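Local coordinates for ScaE cell-surface anchored scaffoldin protein (Ruminococcus flavefaciens, PDB 2ZF9) that displays a cohesin module on the cell surface that probably binds dockerin-bearing cellulosome components and so attaches the complex to the bacterium, at residues Ala88-Glu98 / Ser116-Trp127; Tyr149-Thr160 / Leu170-Gln178. One frame throughout, in Å; residues are numbered along the deposited sequence.

Contact 1: residues Ala88-Glu98 / Ser116-Trp127; sequences ATAGRAARLLE and SSTNNGKDGVLW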
loop_
_atom_site.group_PDB
_atom_site.type_symbol
_atom_site.label_atom_id
_atom_site.label_comp_id
_atom_site.label_asym_id
_atom_site.label_seq_id
_atom_site.Cartn_x
_atom_site.Cartn_y
_atom_site.Cartn_z
ATOM N N ALA A 88 0.787 -8.767 -8.174
ATOM C CA ALA A 88 -0.317 -7.838 -7.953
ATOM C C ALA A 88 -0.731 -7.323 -9.327
ATOM O O ALA A 88 0.037 -7.444 -10.277
ATOM C CB ALA A 88 0.127 -6.686 -7.075
ATOM N N THR A 89 -1.936 -6.764 -9.406
ATOM C CA THR A 89 -2.496 -6.208 -10.638
ATOM C C THR A 89 -2.900 -4.748 -10.412
ATOM O O THR A 89 -3.622 -4.433 -9.442
ATOM C CB THR A 89 -3.749 -7.019 -10.966
ATOM O OG1 THR A 89 -3.328 -8.329 -11.348
ATOM C CG2 THR A 89 -4.551 -6.368 -12.137
ATOM N N ALA A 90 -2.460 -3.850 -11.302
ATOM C CA ALA A 90 -2.823 -2.435 -11.161
ATOM C C ALA A 90 -4.329 -2.218 -11.288
ATOM O O ALA A 90 -4.995 -2.855 -12.113
ATOM C CB ALA A 90 -2.063 -1.575 -12.212
ATOM N N GLY A 91 -4.871 -1.316 -10.473
ATOM C CA GLY A 91 -6.312 -1.029 -10.509
ATOM C C GLY A 91 -6.614 0.281 -11.222
ATOM O O GLY A 91 -5.727 0.909 -11.863
ATOM N N ARG A 92 -7.851 0.724 -11.076
ATOM C CA ARG A 92 -8.336 1.949 -11.733
ATOM C C ARG A 92 -7.578 3.210 -11.394
ATOM O O ARG A 92 -7.470 4.076 -12.241
ATOM C CB ARG A 92 -9.824 2.187 -11.445
ATOM C CG ARG A 92 -10.716 1.298 -12.284
ATOM C CD ARG A 92 -12.054 1.975 -12.570
ATOM N NE ARG A 92 -12.068 2.485 -13.937
ATOM C CZ ARG A 92 -12.308 3.742 -14.282
ATOM N NH1 ARG A 92 -12.607 4.664 -13.376
ATOM N NH2 ARG A 92 -12.275 4.063 -15.556
ATOM N N ALA A 93 -7.073 3.344 -10.166
ATOM C CA ALA A 93 -6.269 4.526 -9.833
ATOM C C ALA A 93 -5.039 4.685 -10.745
ATOM O O ALA A 93 -4.566 5.793 -10.954
ATOM C CB ALA A 93 -5.834 4.486 -8.359
ATOM N N ALA A 94 -4.485 3.568 -11.223
ATOM C CA ALA A 94 -3.279 3.592 -12.060
ATOM C C ALA A 94 -3.554 3.503 -13.572
ATOM O O ALA A 94 -2.632 3.301 -14.359
ATOM C CB ALA A 94 -2.299 2.478 -11.617
ATOM N N ARG A 95 -4.819 3.655 -13.976
ATOM C CA ARG A 95 -5.239 3.298 -15.361
ATOM C C ARG A 95 -4.568 4.151 -16.416
ATOM O O ARG A 95 -4.340 3.681 -17.524
ATOM C CB ARG A 95 -6.772 3.360 -15.537
ATOM C CG ARG A 95 -7.349 4.763 -15.319
ATOM C CD ARG A 95 -8.875 4.720 -15.411
ATOM N NE ARG A 95 -9.510 6.039 -15.301
ATOM C CZ ARG A 95 -9.795 6.649 -14.154
ATOM N NH1 ARG A 95 -9.480 6.086 -12.973
ATOM N NH2 ARG A 95 -10.419 7.810 -14.178
ATOM N N LEU A 96 -4.225 5.397 -16.078
ATOM C CA LEU A 96 -3.533 6.280 -17.017
ATOM C C LEU A 96 -2.019 6.307 -16.830
ATOM O O LEU A 96 -1.313 6.838 -17.682
ATOM C CB LEU A 96 -4.041 7.719 -16.884
ATOM C CG LEU A 96 -5.559 7.918 -16.945
ATOM C CD1 LEU A 96 -5.847 9.417 -16.807
ATOM C CD2 LEU A 96 -6.162 7.306 -18.241
ATOM N N LEU A 97 -1.503 5.765 -15.716
ATOM C CA LEU A 97 -0.042 5.796 -15.502
ATOM C C LEU A 97 0.645 4.931 -16.539
ATOM O O LEU A 97 0.204 3.822 -16.799
ATOM C CB LEU A 97 0.323 5.369 -14.068
ATOM C CG LEU A 97 -0.305 6.257 -12.989
ATOM C CD1 LEU A 97 -0.161 5.590 -11.620
ATOM C CD2 LEU A 97 0.309 7.644 -12.936
ATOM N N GLU A 98 1.711 5.451 -17.167
ATOM C CA GLU A 98 2.347 4.761 -18.289
ATOM C C GLU A 98 3.221 3.574 -17.866
ATOM O O GLU A 98 3.296 2.590 -18.597
ATOM C CB GLU A 98 3.153 5.767 -19.113
ATOM C CG GLU A 98 2.208 6.835 -19.698
ATOM C CD GLU A 98 2.918 8.125 -20.130
ATOM O OE1 GLU A 98 4.166 8.177 -20.165
ATOM O OE2 GLU A 98 2.193 9.080 -20.431
ATOM N N SER A 116 4.951 8.058 -14.922
ATOM C CA SER A 116 4.222 8.591 -16.054
ATOM C C SER A 116 4.886 9.903 -16.497
ATOM O O SER A 116 5.742 10.463 -15.769
ATOM C CB SER A 116 2.778 8.878 -15.653
ATOM O OG SER A 116 1.950 8.784 -16.792
ATOM N N SER A 117 4.493 10.392 -17.667
ATOM C CA SER A 117 5.096 11.619 -18.215
ATOM C C SER A 117 4.333 12.856 -17.757
ATOM O O SER A 117 4.842 13.957 -17.879
ATOM C CB SER A 117 5.152 11.568 -19.753
ATOM O OG SER A 117 3.848 11.385 -20.293
ATOM N N THR A 118 3.126 12.672 -17.227
ATOM C CA THR A 118 2.324 13.769 -16.645
ATOM C C THR A 118 1.684 13.243 -15.343
ATOM O O THR A 118 1.697 12.045 -15.091
ATOM C CB THR A 118 1.147 14.220 -17.563
ATOM O OG1 THR A 118 0.252 13.109 -17.748
ATOM C CG2 THR A 118 1.634 14.699 -18.937
ATOM N N ASN A 119 1.112 14.140 -14.536
ATOM C CA ASN A 119 0.529 13.757 -13.264
ATOM C C ASN A 119 -0.880 13.213 -13.460
ATOM O O ASN A 119 -1.871 13.841 -13.073
ATOM C CB ASN A 119 0.546 14.934 -12.273
ATOM C CG ASN A 119 1.945 15.351 -11.917
ATOM O OD1 ASN A 119 2.799 14.500 -11.673
ATOM N ND2 ASN A 119 2.200 16.673 -11.872
ATOM N N ASN A 120 -0.966 12.045 -14.081
ATOM C CA ASN A 120 -2.259 11.468 -14.366
ATOM C C ASN A 120 -2.630 10.251 -13.509
ATOM O O ASN A 120 -3.536 9.492 -13.847
ATOM C CB ASN A 120 -2.429 11.211 -15.894
ATOM C CG ASN A 120 -1.372 10.305 -16.466
ATOM O OD1 ASN A 120 -0.532 9.773 -15.733
ATOM N ND2 ASN A 120 -1.402 10.104 -17.799
ATOM N N GLY A 121 -1.988 10.104 -12.351
ATOM C CA GLY A 121 -2.546 9.206 -11.341
ATOM C C GLY A 121 -3.935 9.663 -10.873
ATOM O O GLY A 121 -4.236 10.861 -10.868
ATOM N N LYS A 122 -4.761 8.708 -10.464
ATOM C CA LYS A 122 -6.121 8.968 -9.981
ATOM C C LYS A 122 -6.327 8.384 -8.577
ATOM O O LYS A 122 -5.462 7.692 -8.039
ATOM C CB LYS A 122 -7.139 8.328 -10.951
ATOM C CG LYS A 122 -7.077 8.852 -12.410
ATOM C CD LYS A 122 -7.541 10.329 -12.465
ATOM C CE LYS A 122 -7.846 10.773 -13.917
ATOM N NZ LYS A 122 -8.222 12.233 -13.918
ATOM N N ASP A 123 -7.476 8.693 -7.977
ATOM C CA ASP A 123 -7.870 8.075 -6.741
ATOM C C ASP A 123 -8.496 6.718 -7.061
ATOM O O ASP A 123 -8.839 6.445 -8.219
ATOM C CB ASP A 123 -8.896 8.965 -6.052
ATOM C CG ASP A 123 -8.268 10.153 -5.366
ATOM O OD1 ASP A 123 -7.011 10.273 -5.307
ATOM O OD2 ASP A 123 -9.055 10.988 -4.872
ATOM N N GLY A 124 -8.654 5.884 -6.043
ATOM C CA GLY A 124 -9.238 4.563 -6.226
ATOM C C GLY A 124 -8.215 3.468 -5.957
ATOM O O GLY A 124 -7.174 3.708 -5.318
ATOM N N VAL A 125 -8.484 2.269 -6.451
ATOM C CA VAL A 125 -7.580 1.127 -6.205
ATOM C C VAL A 125 -6.312 1.227 -7.085
ATOM O O VAL A 125 -6.389 1.225 -8.328
ATOM C CB VAL A 125 -8.273 -0.236 -6.502
ATOM C CG1 VAL A 125 -7.276 -1.406 -6.376
ATOM C CG2 VAL A 125 -9.417 -0.471 -5.535
ATOM N N LEU A 126 -5.148 1.294 -6.438
ATOM C CA LEU A 126 -3.893 1.333 -7.155
ATOM C C LEU A 126 -3.416 -0.090 -7.481
ATOM O O LEU A 126 -3.013 -0.388 -8.640
ATOM C CB LEU A 126 -2.853 2.127 -6.337
ATOM C CG LEU A 126 -1.587 2.619 -7.033
ATOM C CD1 LEU A 126 -1.922 3.748 -7.971
ATOM C CD2 LEU A 126 -0.485 3.052 -5.999
ATOM N N TRP A 127 -3.440 -0.976 -6.470
ATOM C CA TRP A 127 -2.993 -2.354 -6.677
ATOM C C TRP A 127 -3.929 -3.298 -5.974
ATOM O O TRP A 127 -4.437 -2.991 -4.884
ATOM C CB TRP A 127 -1.584 -2.573 -6.136
ATOM C CG TRP A 127 -0.568 -1.856 -6.875
ATOM C CD1 TRP A 127 0.031 -0.654 -6.523
ATOM C CD2 TRP A 127 0.042 -2.271 -8.100
ATOM N NE1 TRP A 127 0.935 -0.297 -7.489
ATOM C CE2 TRP A 127 0.969 -1.272 -8.460
ATOM C CE3 TRP A 127 -0.116 -3.396 -8.938
ATOM C CZ2 TRP A 127 1.764 -1.359 -9.625
ATOM C CZ3 TRP A 127 0.668 -3.480 -10.091
ATOM C CH2 TRP A 127 1.603 -2.471 -10.417
HETATM O O HOH W 1 -4.151 6.780 -13.539
HETATM O O HOH W 2 -10.486 6.367 -10.187
HETATM O O HOH W 3 1.131 11.505 -19.676
#
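Ala90 lays its methyl over one face of the Trp127 indole, a CH-pi contact in which CB stands 4.2 Å from the centroid of the six-membered ring of Trp127 and 20° off its normal. The two residues form a non-hydrogen-bonded antiparallel pair, and Ala88 CB meets the same ring obliquely at CE3. Just beyond, Gly91 N donates to Leu126 O over 2.8 Å. A side chain on Gly91 would run into Val125 O, which instead accepts from Ala93 N. Ala93 is wedged into the bend of 122-125; its carbonyl takes Lys122 N at 3.0 Å and also a water that bridges to Leu96 N and Asn120 O. Leu126 CD1 packs against both Ala93 CB and Ala94 CB. Across the outer side the guanidinium of Arg95 carries Lys122 CG over one face, 3.7 Å from Arg95 NH1, while this NH1 donates to Arg92 O. Lys122, bent at chi2 (-68°), turns its ammonium away from Arg95 to a salt bridge with Asp62. Further along, the Asn120 amide lies beside Leu96, with Leu97 CD2 3.6 Å from Asn120 OD1, and that oxygen accepts from Ser116 OG at 2.9 Å. An alanine in place of Asn120 would leave the Ser116 hydroxyl without its acceptor and is likely to let it turn from its weak bond with Glu98 N. The Glu98 carboxylate reaches the Ser117 hydroxyl, 2.8 Å from OE2 to OG, and a water links OE2 to Thr118 OG1. The chemistry implies that buried apolar packing and main-chain bonds share the work of joining these two segments of the cohesin module, giving way to a hydrated polar end at Glu98.

Contact 2: residues Tyr149-Thr160 / Leu170-Gln178; sequences YQSRTTNEDLFT and LMQAWTFTQ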
loop_
_atom_site.group_PDB
_atom_site.type_symbol
_atom_site.label_atom_id
_atom_site.label_comp_id
_atom_site.label_asym_id
_atom_site.label_seq_id
_atom_site.Cartn_x
_atom_site.Cartn_y
_atom_site.Cartn_z
ATOM N N TYR A 149 8.173 1.941 4.966
ATOM C CA TYR A 149 9.112 2.911 4.418
ATOM C C TYR A 149 10.518 2.565 4.917
ATOM O O TYR A 149 10.711 2.244 6.087
ATOM C CB TYR A 149 8.764 4.380 4.872
ATOM C CG TYR A 149 9.773 5.363 4.311
ATOM C CD1 TYR A 149 9.674 5.785 3.002
ATOM C CD2 TYR A 149 10.859 5.826 5.070
ATOM C CE1 TYR A 149 10.616 6.617 2.423
ATOM C CE2 TYR A 149 11.823 6.676 4.491
ATOM C CZ TYR A 149 11.687 7.048 3.145
ATOM O OH TYR A 149 12.579 7.906 2.533
ATOM N N GLN A 150 11.515 2.675 4.047
ATOM C CA GLN A 150 12.873 2.927 4.537
ATOM C C GLN A 150 13.700 3.702 3.537
ATOM O O GLN A 150 13.322 3.784 2.388
ATOM C CB GLN A 150 13.584 1.648 4.945
ATOM C CG GLN A 150 13.919 0.708 3.841
ATOM C CD GLN A 150 13.898 -0.720 4.348
ATOM O OE1 GLN A 150 12.969 -1.120 5.045
ATOM N NE2 GLN A 150 14.930 -1.490 4.017
ATOM N N SER A 151 14.837 4.247 3.994
ATOM C CA SER A 151 15.758 4.982 3.123
ATOM C C SER A 151 16.429 3.975 2.203
ATOM O O SER A 151 16.953 2.974 2.666
ATOM C CB SER A 151 16.845 5.695 3.957
ATOM O OG SER A 151 17.569 6.670 3.191
ATOM N N ARG A 152 16.413 4.233 0.902
ATOM C CA ARG A 152 16.975 3.283 -0.065
ATOM C C ARG A 152 17.689 4.037 -1.171
ATOM O O ARG A 152 17.360 5.206 -1.456
ATOM C CB ARG A 152 15.860 2.434 -0.709
ATOM C CG ARG A 152 14.955 1.724 0.291
ATOM C CD ARG A 152 13.698 1.194 -0.400
ATOM N NE ARG A 152 12.840 0.432 0.505
ATOM C CZ ARG A 152 12.999 -0.870 0.755
ATOM N NH1 ARG A 152 13.986 -1.539 0.160
ATOM N NH2 ARG A 152 12.164 -1.501 1.578
ATOM N N THR A 153 18.634 3.359 -1.826
ATOM C CA THR A 153 19.252 3.913 -3.027
ATOM C C THR A 153 18.633 3.375 -4.305
ATOM O O THR A 153 18.749 4.015 -5.345
ATOM C CB THR A 153 20.805 3.743 -3.055
ATOM O OG1 THR A 153 21.155 2.367 -3.238
ATOM C CG2 THR A 153 21.407 4.239 -1.768
ATOM N N THR A 154 17.981 2.210 -4.244
ATOM C CA THR A 154 17.287 1.655 -5.390
ATOM C C THR A 154 15.916 1.202 -4.896
ATOM O O THR A 154 15.724 0.982 -3.697
ATOM C CB THR A 154 18.021 0.419 -5.997
ATOM O OG1 THR A 154 18.056 -0.622 -5.015
ATOM C CG2 THR A 154 19.470 0.746 -6.414
ATOM N N ASN A 155 14.964 1.064 -5.823
ATOM C CA ASN A 155 13.562 0.798 -5.474
ATOM C C ASN A 155 13.106 1.698 -4.329
ATOM O O ASN A 155 12.518 1.227 -3.343
ATOM C CB ASN A 155 13.350 -0.680 -5.149
ATOM C CG ASN A 155 13.673 -1.598 -6.350
ATOM O OD1 ASN A 155 13.621 -1.177 -7.516
ATOM N ND2 ASN A 155 14.017 -2.850 -6.054
ATOM N N GLU A 156 13.410 2.996 -4.448
ATOM C CA GLU A 156 13.052 3.929 -3.396
ATOM C C GLU A 156 11.566 3.958 -3.122
ATOM O O GLU A 156 10.747 3.780 -4.050
ATOM C CB GLU A 156 13.471 5.344 -3.773
ATOM C CG GLU A 156 14.964 5.615 -3.712
ATOM C CD GLU A 156 15.248 6.991 -4.302
ATOM O OE1 GLU A 156 15.380 7.961 -3.526
ATOM O OE2 GLU A 156 15.225 7.112 -5.545
ATOM N N ASP A 157 11.230 4.235 -1.857
ATOM C CA ASP A 157 9.867 4.504 -1.475
ATOM C C ASP A 157 9.523 5.949 -1.835
ATOM O O ASP A 157 10.189 6.912 -1.395
ATOM C CB ASP A 157 9.658 4.233 0.012
ATOM C CG ASP A 157 9.866 2.746 0.380
ATOM O OD1 ASP A 157 9.231 1.865 -0.248
ATOM O OD2 ASP A 157 10.663 2.486 1.313
ATOM N N LEU A 158 8.503 6.095 -2.665
ATOM C CA LEU A 158 8.192 7.377 -3.283
ATOM C C LEU A 158 6.685 7.534 -3.441
ATOM O O LEU A 158 5.965 6.560 -3.649
ATOM C CB LEU A 158 8.790 7.486 -4.698
ATOM C CG LEU A 158 10.304 7.489 -4.902
ATOM C CD1 LEU A 158 10.572 7.527 -6.392
ATOM C CD2 LEU A 158 10.977 8.681 -4.188
ATOM N N PHE A 159 6.219 8.777 -3.336
ATOM C CA PHE A 159 4.852 9.074 -3.735
ATOM C C PHE A 159 4.818 10.547 -4.095
ATOM O O PHE A 159 4.711 11.398 -3.207
ATOM C CB PHE A 159 3.820 8.780 -2.640
ATOM C CG PHE A 159 2.415 8.801 -3.177
ATOM C CD1 PHE A 159 1.815 7.635 -3.589
ATOM C CD2 PHE A 159 1.726 10.004 -3.342
ATOM C CE1 PHE A 159 0.520 7.642 -4.176
ATOM C CE2 PHE A 159 0.427 10.010 -3.897
ATOM C CZ PHE A 159 -0.151 8.822 -4.329
ATOM N N THR A 160 4.943 10.854 -5.381
ATOM C CA THR A 160 5.346 12.215 -5.764
ATOM C C THR A 160 4.927 12.485 -7.201
ATOM O O THR A 160 4.271 11.640 -7.812
ATOM C CB THR A 160 6.896 12.462 -5.536
ATOM O OG1 THR A 160 7.178 13.866 -5.561
ATOM C CG2 THR A 160 7.797 11.683 -6.531
ATOM N N LEU A 170 6.391 17.717 -0.584
ATOM C CA LEU A 170 5.485 17.892 0.541
ATOM C C LEU A 170 4.440 16.785 0.567
ATOM O O LEU A 170 4.101 16.286 1.630
ATOM C CB LEU A 170 4.746 19.246 0.448
ATOM C CG LEU A 170 5.531 20.467 0.948
ATOM C CD1 LEU A 170 4.815 21.784 0.558
ATOM C CD2 LEU A 170 5.764 20.428 2.472
HETATM N N MSE A 171 3.865 16.462 -0.601
HETATM C CA MSE A 171 2.841 15.424 -0.643
HETATM C C MSE A 171 3.487 14.074 -0.282
HETATM O O MSE A 171 2.854 13.244 0.352
HETATM C CB MSE A 171 2.154 15.388 -2.024
HETATM C CG MSE A 171 2.932 14.686 -3.092
HETATM SE SE MSE A 171 1.869 14.409 -4.776
HETATM C CE MSE A 171 0.316 14.133 -4.255
ATOM N N GLN A 172 4.737 13.851 -0.698
ATOM C CA GLN A 172 5.422 12.601 -0.307
ATOM C C GLN A 172 5.653 12.542 1.212
ATOM O O GLN A 172 5.433 11.508 1.842
ATOM C CB GLN A 172 6.781 12.493 -0.996
ATOM C CG GLN A 172 7.484 11.156 -0.773
ATOM C CD GLN A 172 8.592 10.975 -1.781
ATOM O OE1 GLN A 172 8.340 10.656 -2.934
ATOM N NE2 GLN A 172 9.817 11.231 -1.358
ATOM N N ALA A 173 6.160 13.635 1.782
ATOM C CA ALA A 173 6.384 13.702 3.215
ATOM C C ALA A 173 5.059 13.485 3.945
ATOM O O ALA A 173 5.015 12.734 4.921
ATOM C CB ALA A 173 7.005 15.058 3.601
ATOM N N TRP A 174 3.980 14.125 3.472
ATOM C CA TRP A 174 2.674 13.894 4.095
ATOM C C TRP A 174 2.331 12.403 4.018
ATOM O O TRP A 174 1.893 11.809 4.999
ATOM C CB TRP A 174 1.524 14.735 3.456
ATOM C CG TRP A 174 0.214 14.336 4.090
ATOM C CD1 TRP A 174 -0.621 13.328 3.698
ATOM C CD2 TRP A 174 -0.334 14.869 5.307
ATOM N NE1 TRP A 174 -1.683 13.228 4.588
ATOM C CE2 TRP A 174 -1.520 14.155 5.586
ATOM C CE3 TRP A 174 0.071 15.893 6.184
ATOM C CZ2 TRP A 174 -2.311 14.420 6.716
ATOM C CZ3 TRP A 174 -0.721 16.175 7.316
ATOM C CH2 TRP A 174 -1.910 15.458 7.554
ATOM N N THR A 175 2.487 11.815 2.843
ATOM C CA THR A 175 2.020 10.447 2.635
ATOM C C THR A 175 2.652 9.473 3.649
ATOM O O THR A 175 1.962 8.693 4.288
ATOM C CB THR A 175 2.401 9.996 1.237
ATOM O OG1 THR A 175 1.630 10.735 0.309
ATOM C CG2 THR A 175 2.092 8.495 1.011
ATOM N N PHE A 176 3.969 9.530 3.793
ATOM C CA PHE A 176 4.659 8.534 4.587
ATOM C C PHE A 176 4.683 8.879 6.072
ATOM O O PHE A 176 4.955 8.000 6.904
ATOM C CB PHE A 176 6.079 8.360 4.058
ATOM C CG PHE A 176 6.133 7.627 2.718
ATOM C CD1 PHE A 176 5.708 6.318 2.624
ATOM C CD2 PHE A 176 6.639 8.251 1.585
ATOM C CE1 PHE A 176 5.765 5.602 1.389
ATOM C CE2 PHE A 176 6.715 7.551 0.332
ATOM C CZ PHE A 176 6.271 6.227 0.253
ATOM N N THR A 177 4.438 10.140 6.428
ATOM C CA THR A 177 4.424 10.477 7.876
ATOM C C THR A 177 3.032 10.500 8.508
ATOM O O THR A 177 2.876 10.280 9.736
ATOM C CB THR A 177 5.068 11.845 8.202
ATOM O OG1 THR A 177 4.330 12.889 7.542
ATOM C CG2 THR A 177 6.555 11.887 7.823
ATOM N N GLN A 178 2.027 10.799 7.699
ATOM C CA GLN A 178 0.663 10.969 8.206
ATOM C C GLN A 178 -0.440 10.304 7.367
ATOM O O GLN A 178 -1.588 10.170 7.824
ATOM C CB GLN A 178 0.330 12.476 8.336
ATOM C CG GLN A 178 1.252 13.280 9.299
ATOM C CD GLN A 178 1.225 12.775 10.737
ATOM O OE1 GLN A 178 0.288 12.107 11.158
ATOM N NE2 GLN A 178 2.273 13.119 11.506
#
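Gln172 reaches from the helix to the backbone of strand 158-160, where its OE1 accepts from Phe159 N at 2.9 Å. With CG anti to the backbone N (chi1 -173°) and the chain extended beyond it, the amide arrives between Leu158 CA and Thr160 CB, and its NE2 is satisfied by Tyr18. Phe159 projects toward the helix, meeting the CE methyl of selenomethionine Met171 at its ring edge and Thr175 OG1 obliquely, 3.7 Å from Phe159 CD2; that hydroxyl is tied to Met171 O. One turn beyond Gln172, the Phe176 ring receives Tyr149 CD1 over the centre of one face, 3.9 Å above the plane, ring planes at 48°. In contrast to this close packing, residues 150-156 loop away and make no contact with residues 170-178, Ser151, Thr153, Thr154 and Glu156 being exposed. Asp157 OD2 closes the loop, hydrogen-bonded by Gln150 N and salt-bridged to Arg152 NE from opposite carboxylate faces, while OD1 bonds His70. The axes of strand 158-160 and helix residues 170-178 make 134° between N-to-C directions; Phe159 stacks on Tyr64 and touches Leu34, and the strand pairs antiparallel with strand 66-73, whose Leu69 Phe176 also touches.

The two contacts lie about 17 Å apart between centres, their nearest atoms about 5 Å apart without touching, in series along the chain. Contact 2 is the buried one, although it covers 457 Å² against 929 Å² for contact 1, which is only partly buried. They hold different elements: contact 1 pairs a short strand and the turn after it with the start of strand 124-132, whereas contact 2 sets a helix against a short strand. Their chemistry follows: the first mixes apolar packing with main-chain bonds and bridging waters, the second aromatic packing with a single direct hydrogen bond. Tyr64 is a shared neighbour, hydrogen-bonded through its hydroxyl to Lys122 O and stacked on Phe159.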